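Thermostable monoacylglycerol lipase (Bacillus, PDB 4LHE) probably hydrolyses monoacylglycerols to glycerol and a fatty acid, as an alpha/beta-hydrolase-fold lipase. Local coordinates at residues K178-V192 with G202-T214. Numbering follows the deposited sequence.
Sequences KAKLDRIVCPALIFV and GNADIIFQGISST
Ser213 OG donates to Cys186 O at 2.7 Å, the shortest polar bond between 178-192 and 202-214. The hydroxyl comes from 22° off the carbonyl plane. Next along the chain, Ser212 grips the other segment twice. Its OG donates in plane to a lone pair of Asp182 O (2.9 Å). Its backbone N reaches Ile184 O at 3.0 Å, with a bent N-H angle of 136°. Ser212 thus meets two carbonyls, one within the 3-10 turn 181-183 and one just past it. One water donates to Val185 O and weakly accepts from Thr214 N.

Ile211, the first residue past the helix, packs its branches against Ile184 and Ala188. Its CG2 touches CB and CD1 of Ile184, both at 3.8 Å. Its CG1 lies between backbone N and carbonyl carbon (chi1 60°), which carries CD1 to Ala188 CB at 3.7 Å. Leu181 lays CD1 over the last helical turn, 3.6 Å from Ile206 O. On the strand, Ile190 CD1 meets Ile207 CG2 at 3.6 Å and also comes near the edge of the Phe208 ring. Farther on, Ala204 CB touches both Ile190 CG2 and Val192 CB.

The axes of strand 188-192 and helix 202-210 run nearly antiparallel and come within 8.6 Å. They form the first half of a beta-alpha-beta crossover to strand 216-221, the repeating unit of the alpha/beta hydrolase fold.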
loop_
_atom_site.group_PDB
_atom_site.type_symbol
_atom_site.label_atom_id
_atom_site.label_comp_id
_atom_site.label_asym_id
_atom_site.label_seq_id
_atom_site.Cartn_x
_atom_site.Cartn_y
_atom_site.Cartn_z
ATOM N N LYS A 178 -2.170 -3.468 -13.357
ATOM C CA LYS A 178 -1.771 -2.585 -14.443
ATOM C C LYS A 178 -2.687 -2.741 -15.662
ATOM O O LYS A 178 -3.071 -1.757 -16.297
ATOM C CB LYS A 178 -0.335 -2.891 -14.839
ATOM C CG LYS A 178 0.172 -2.080 -16.007
ATOM C CD LYS A 178 1.539 -2.604 -16.390
ATOM C CE LYS A 178 2.227 -1.727 -17.410
ATOM N NZ LYS A 178 3.704 -1.938 -17.337
ATOM N N ALA A 179 -3.043 -3.984 -15.970
ATOM C CA ALA A 179 -3.913 -4.279 -17.107
ATOM C C ALA A 179 -5.247 -3.547 -17.007
ATOM O O ALA A 179 -5.819 -3.124 -18.020
ATOM C CB ALA A 179 -4.144 -5.785 -17.219
ATOM N N LYS A 180 -5.736 -3.388 -15.781
ATOM C CA LYS A 180 -7.074 -2.868 -15.576
ATOM C C LYS A 180 -7.135 -1.431 -15.068
ATOM O O LYS A 180 -8.152 -1.049 -14.508
ATOM C CB LYS A 180 -7.839 -3.774 -14.609
ATOM C CG LYS A 180 -8.051 -5.197 -15.100
ATOM C CD LYS A 180 -9.117 -5.244 -16.180
ATOM C CE LYS A 180 -8.533 -5.613 -17.545
ATOM N NZ LYS A 180 -8.537 -7.087 -17.787
ATOM N N LEU A 181 -6.081 -0.636 -15.275
ATOM C CA LEU A 181 -6.060 0.764 -14.811
ATOM C C LEU A 181 -7.239 1.588 -15.329
ATOM O O LEU A 181 -7.834 2.389 -14.598
ATOM C CB LEU A 181 -4.733 1.439 -15.178
ATOM C CG LEU A 181 -3.543 0.972 -14.330
ATOM C CD1 LEU A 181 -2.226 1.591 -14.760
ATOM C CD2 LEU A 181 -3.812 1.260 -12.843
ATOM N N ASP A 182 -7.583 1.362 -16.593
ATOM C CA ASP A 182 -8.693 2.039 -17.261
ATOM C C ASP A 182 -10.034 1.920 -16.520
ATOM O O ASP A 182 -10.940 2.731 -16.729
ATOM C CB ASP A 182 -8.823 1.472 -18.676
ATOM C CG ASP A 182 -8.902 -0.041 -18.679
ATOM O OD1 ASP A 182 -7.834 -0.704 -18.720
ATOM O OD2 ASP A 182 -10.034 -0.567 -18.620
ATOM N N ARG A 183 -10.160 0.913 -15.659
ATOM C CA ARG A 183 -11.365 0.738 -14.838
ATOM C C ARG A 183 -11.501 1.815 -13.753
ATOM O O ARG A 183 -12.585 2.011 -13.197
ATOM C CB ARG A 183 -11.364 -0.643 -14.164
ATOM C CG ARG A 183 -11.069 -1.844 -15.089
ATOM C CD ARG A 183 -12.321 -2.380 -15.791
ATOM N NE ARG A 183 -12.110 -3.698 -16.410
ATOM C CZ ARG A 183 -11.828 -3.896 -17.700
ATOM N NH1 ARG A 183 -11.716 -2.859 -18.525
ATOM N NH2 ARG A 183 -11.658 -5.131 -18.172
ATOM N N ILE A 184 -10.397 2.495 -13.440
ATOM C CA ILE A 184 -10.381 3.488 -12.365
ATOM C C ILE A 184 -10.851 4.859 -12.853
ATOM O O ILE A 184 -10.229 5.449 -13.728
ATOM C CB ILE A 184 -8.968 3.634 -11.750
ATOM C CG1 ILE A 184 -8.492 2.302 -11.169
ATOM C CG2 ILE A 184 -8.982 4.666 -10.650
ATOM C CD1 ILE A 184 -7.049 2.349 -10.622
ATOM N N VAL A 185 -11.934 5.377 -12.272
ATOM C CA VAL A 185 -12.425 6.697 -12.665
ATOM C C VAL A 185 -12.505 7.740 -11.527
ATOM O O VAL A 185 -12.907 8.889 -11.769
ATOM C CB VAL A 185 -13.809 6.603 -13.362
ATOM C CG1 VAL A 185 -13.767 5.633 -14.538
ATOM C CG2 VAL A 185 -14.871 6.203 -12.364
ATOM N N CYS A 186 -12.131 7.362 -10.303
ATOM C CA CYS A 186 -12.257 8.289 -9.179
ATOM C C CYS A 186 -11.057 9.221 -9.126
ATOM O O CYS A 186 -10.025 8.937 -9.748
ATOM C CB CYS A 186 -12.403 7.518 -7.868
ATOM S SG CYS A 186 -10.960 6.529 -7.444
ATOM N N PRO A 187 -11.192 10.368 -8.430
ATOM C CA PRO A 187 -10.051 11.277 -8.261
ATOM C C PRO A 187 -8.787 10.568 -7.754
ATOM O O PRO A 187 -8.855 9.696 -6.884
ATOM C CB PRO A 187 -10.558 12.269 -7.204
ATOM C CG PRO A 187 -12.021 12.369 -7.505
ATOM C CD PRO A 187 -12.438 10.944 -7.875
ATOM N N ALA A 188 -7.638 10.941 -8.295
ATOM C CA ALA A 188 -6.391 10.290 -7.896
ATOM C C ALA A 188 -5.323 11.308 -7.478
ATOM O O ALA A 188 -5.127 12.320 -8.146
ATOM C CB ALA A 188 -5.884 9.369 -9.016
ATOM N N LEU A 189 -4.673 11.049 -6.346
ATOM C CA LEU A 189 -3.558 11.851 -5.867
ATOM C C LEU A 189 -2.377 10.891 -5.744
ATOM O O LEU A 189 -2.389 9.966 -4.924
ATOM C CB LEU A 189 -3.876 12.473 -4.499
ATOM C CG LEU A 189 -2.745 13.233 -3.791
ATOM C CD1 LEU A 189 -2.325 14.418 -4.627
ATOM C CD2 LEU A 189 -3.125 13.692 -2.376
ATOM N N ILE A 190 -1.362 11.109 -6.565
ATOM C CA ILE A 190 -0.297 10.126 -6.745
ATOM C C ILE A 190 1.014 10.655 -6.187
ATOM O O ILE A 190 1.615 11.561 -6.774
ATOM C CB ILE A 190 -0.150 9.779 -8.249
ATOM C CG1 ILE A 190 -1.461 9.197 -8.799
ATOM C CG2 ILE A 190 0.986 8.793 -8.490
ATOM C CD1 ILE A 190 -1.453 8.987 -10.310
ATOM N N PHE A 191 1.450 10.099 -5.047
ATOM C CA PHE A 191 2.753 10.413 -4.466
ATOM C C PHE A 191 3.884 9.565 -5.036
ATOM O O PHE A 191 3.728 8.362 -5.252
ATOM C CB PHE A 191 2.728 10.212 -2.944
ATOM C CG PHE A 191 1.885 11.226 -2.213
ATOM C CD1 PHE A 191 2.313 12.543 -2.077
ATOM C CD2 PHE A 191 0.662 10.861 -1.655
ATOM C CE1 PHE A 191 1.530 13.479 -1.399
ATOM C CE2 PHE A 191 -0.108 11.789 -0.975
ATOM C CZ PHE A 191 0.314 13.092 -0.847
ATOM N N VAL A 192 5.040 10.191 -5.248
ATOM C CA VAL A 192 6.204 9.460 -5.729
ATOM C C VAL A 192 7.478 10.050 -5.135
ATOM O O VAL A 192 7.684 11.268 -5.136
ATOM C CB VAL A 192 6.269 9.425 -7.270
ATOM C CG1 VAL A 192 6.272 10.842 -7.845
ATOM C CG2 VAL A 192 7.492 8.639 -7.728
ATOM N N GLY A 202 8.933 6.049 -12.391
ATOM C CA GLY A 202 8.167 6.044 -13.620
ATOM C C GLY A 202 6.822 5.344 -13.476
ATOM O O GLY A 202 5.949 5.521 -14.327
ATOM N N ASN A 203 6.657 4.545 -12.418
ATOM C CA ASN A 203 5.381 3.869 -12.162
ATOM C C ASN A 203 4.269 4.904 -11.972
ATOM O O ASN A 203 3.119 4.679 -12.346
ATOM C CB ASN A 203 5.488 2.913 -10.952
ATOM C CG ASN A 203 5.920 1.494 -11.342
ATOM O OD1 ASN A 203 5.242 0.511 -11.028
ATOM N ND2 ASN A 203 7.056 1.387 -12.024
ATOM N N ALA A 204 4.632 6.054 -11.418
ATOM C CA ALA A 204 3.702 7.161 -11.243
ATOM C C ALA A 204 3.079 7.565 -12.578
ATOM O O ALA A 204 1.857 7.752 -12.684
ATOM C CB ALA A 204 4.417 8.336 -10.623
ATOM N N ASP A 205 3.926 7.689 -13.593
ATOM C CA ASP A 205 3.482 8.083 -14.931
ATOM C C ASP A 205 2.581 7.039 -15.585
ATOM O O ASP A 205 1.587 7.385 -16.222
ATOM C CB ASP A 205 4.694 8.396 -15.809
ATOM C CG ASP A 205 5.493 9.565 -15.285
ATOM O OD1 ASP A 205 4.877 10.605 -15.004
ATOM O OD2 ASP A 205 6.731 9.450 -15.137
ATOM N N ILE A 206 2.914 5.763 -15.405
ATOM C CA ILE A 206 2.101 4.663 -15.928
ATOM C C ILE A 206 0.720 4.623 -15.279
ATOM O O ILE A 206 -0.296 4.375 -15.947
ATOM C CB ILE A 206 2.811 3.310 -15.700
ATOM C CG1 ILE A 206 4.166 3.309 -16.424
ATOM C CG2 ILE A 206 1.928 2.156 -16.148
ATOM C CD1 ILE A 206 5.200 2.321 -15.857
ATOM N N ILE A 207 0.688 4.858 -13.968
ATOM C CA ILE A 207 -0.574 4.951 -13.249
ATOM C C ILE A 207 -1.348 6.157 -13.785
ATOM O O ILE A 207 -2.514 6.037 -14.171
ATOM C CB ILE A 207 -0.327 5.069 -11.720
ATOM C CG1 ILE A 207 0.237 3.747 -11.184
ATOM C CG2 ILE A 207 -1.615 5.458 -10.986
ATOM C CD1 ILE A 207 0.817 3.831 -9.774
ATOM N N PHE A 208 -0.670 7.300 -13.851
ATOM C CA PHE A 208 -1.288 8.547 -14.295
ATOM C C PHE A 208 -1.880 8.434 -15.714
ATOM O O PHE A 208 -2.983 8.932 -15.984
ATOM C CB PHE A 208 -0.274 9.695 -14.198
ATOM C CG PHE A 208 -0.830 11.046 -14.578
ATOM C CD1 PHE A 208 -1.329 11.910 -13.607
ATOM C CD2 PHE A 208 -0.831 11.462 -15.904
ATOM C CE1 PHE A 208 -1.827 13.156 -13.955
ATOM C CE2 PHE A 208 -1.331 12.707 -16.260
ATOM C CZ PHE A 208 -1.828 13.553 -15.289
ATOM N N GLN A 209 -1.169 7.764 -16.615
ATOM C CA GLN A 209 -1.659 7.639 -17.984
ATOM C C GLN A 209 -2.728 6.559 -18.101
ATOM O O GLN A 209 -3.693 6.714 -18.852
ATOM C CB GLN A 209 -0.503 7.398 -18.972
ATOM C CG GLN A 209 0.573 8.503 -19.005
ATOM C CD GLN A 209 0.030 9.903 -19.337
ATOM O OE1 GLN A 209 -1.110 10.063 -19.788
ATOM N NE2 GLN A 209 0.860 10.923 -19.114
ATOM N N GLY A 210 -2.585 5.487 -17.330
ATOM C CA GLY A 210 -3.461 4.332 -17.469
ATOM C C GLY A 210 -4.864 4.452 -16.892
ATOM O O GLY A 210 -5.781 3.732 -17.332
ATOM N N ILE A 211 -5.043 5.318 -15.893
ATOM C CA ILE A 211 -6.370 5.494 -15.302
ATOM C C ILE A 211 -7.219 6.429 -16.148
ATOM O O ILE A 211 -6.700 7.312 -16.842
ATOM C CB ILE A 211 -6.315 6.048 -13.857
ATOM C CG1 ILE A 211 -5.626 7.423 -13.850
ATOM C CG2 ILE A 211 -5.622 5.034 -12.926
ATOM C CD1 ILE A 211 -5.368 7.999 -12.463
ATOM N N SER A 212 -8.533 6.244 -16.073
ATOM C CA SER A 212 -9.459 7.067 -16.844
ATOM C C SER A 212 -10.010 8.219 -15.997
ATOM O O SER A 212 -10.852 9.000 -16.460
ATOM C CB SER A 212 -10.582 6.196 -17.397
ATOM O OG SER A 212 -10.048 5.140 -18.174
ATOM N N SER A 213 -9.514 8.311 -14.759
ATOM C CA SER A 213 -9.756 9.436 -13.855
ATOM C C SER A 213 -9.569 10.806 -14.518
ATOM O O SER A 213 -8.529 11.070 -15.128
ATOM C CB SER A 213 -8.793 9.329 -12.668
ATOM O OG SER A 213 -8.920 8.067 -12.036
ATOM N N THR A 214 -10.559 11.684 -14.372
ATOM C CA THR A 214 -10.496 13.023 -14.965
ATOM C C THR A 214 -9.799 14.016 -14.032
ATOM O O THR A 214 -9.221 15.011 -14.476
ATOM C CB THR A 214 -11.901 13.557 -15.360
ATOM O OG1 THR A 214 -12.733 13.677 -14.201
ATOM C CG2 THR A 214 -12.588 12.619 -16.333
HETATM O O HOH W 1 -12.142 11.560 -11.430
#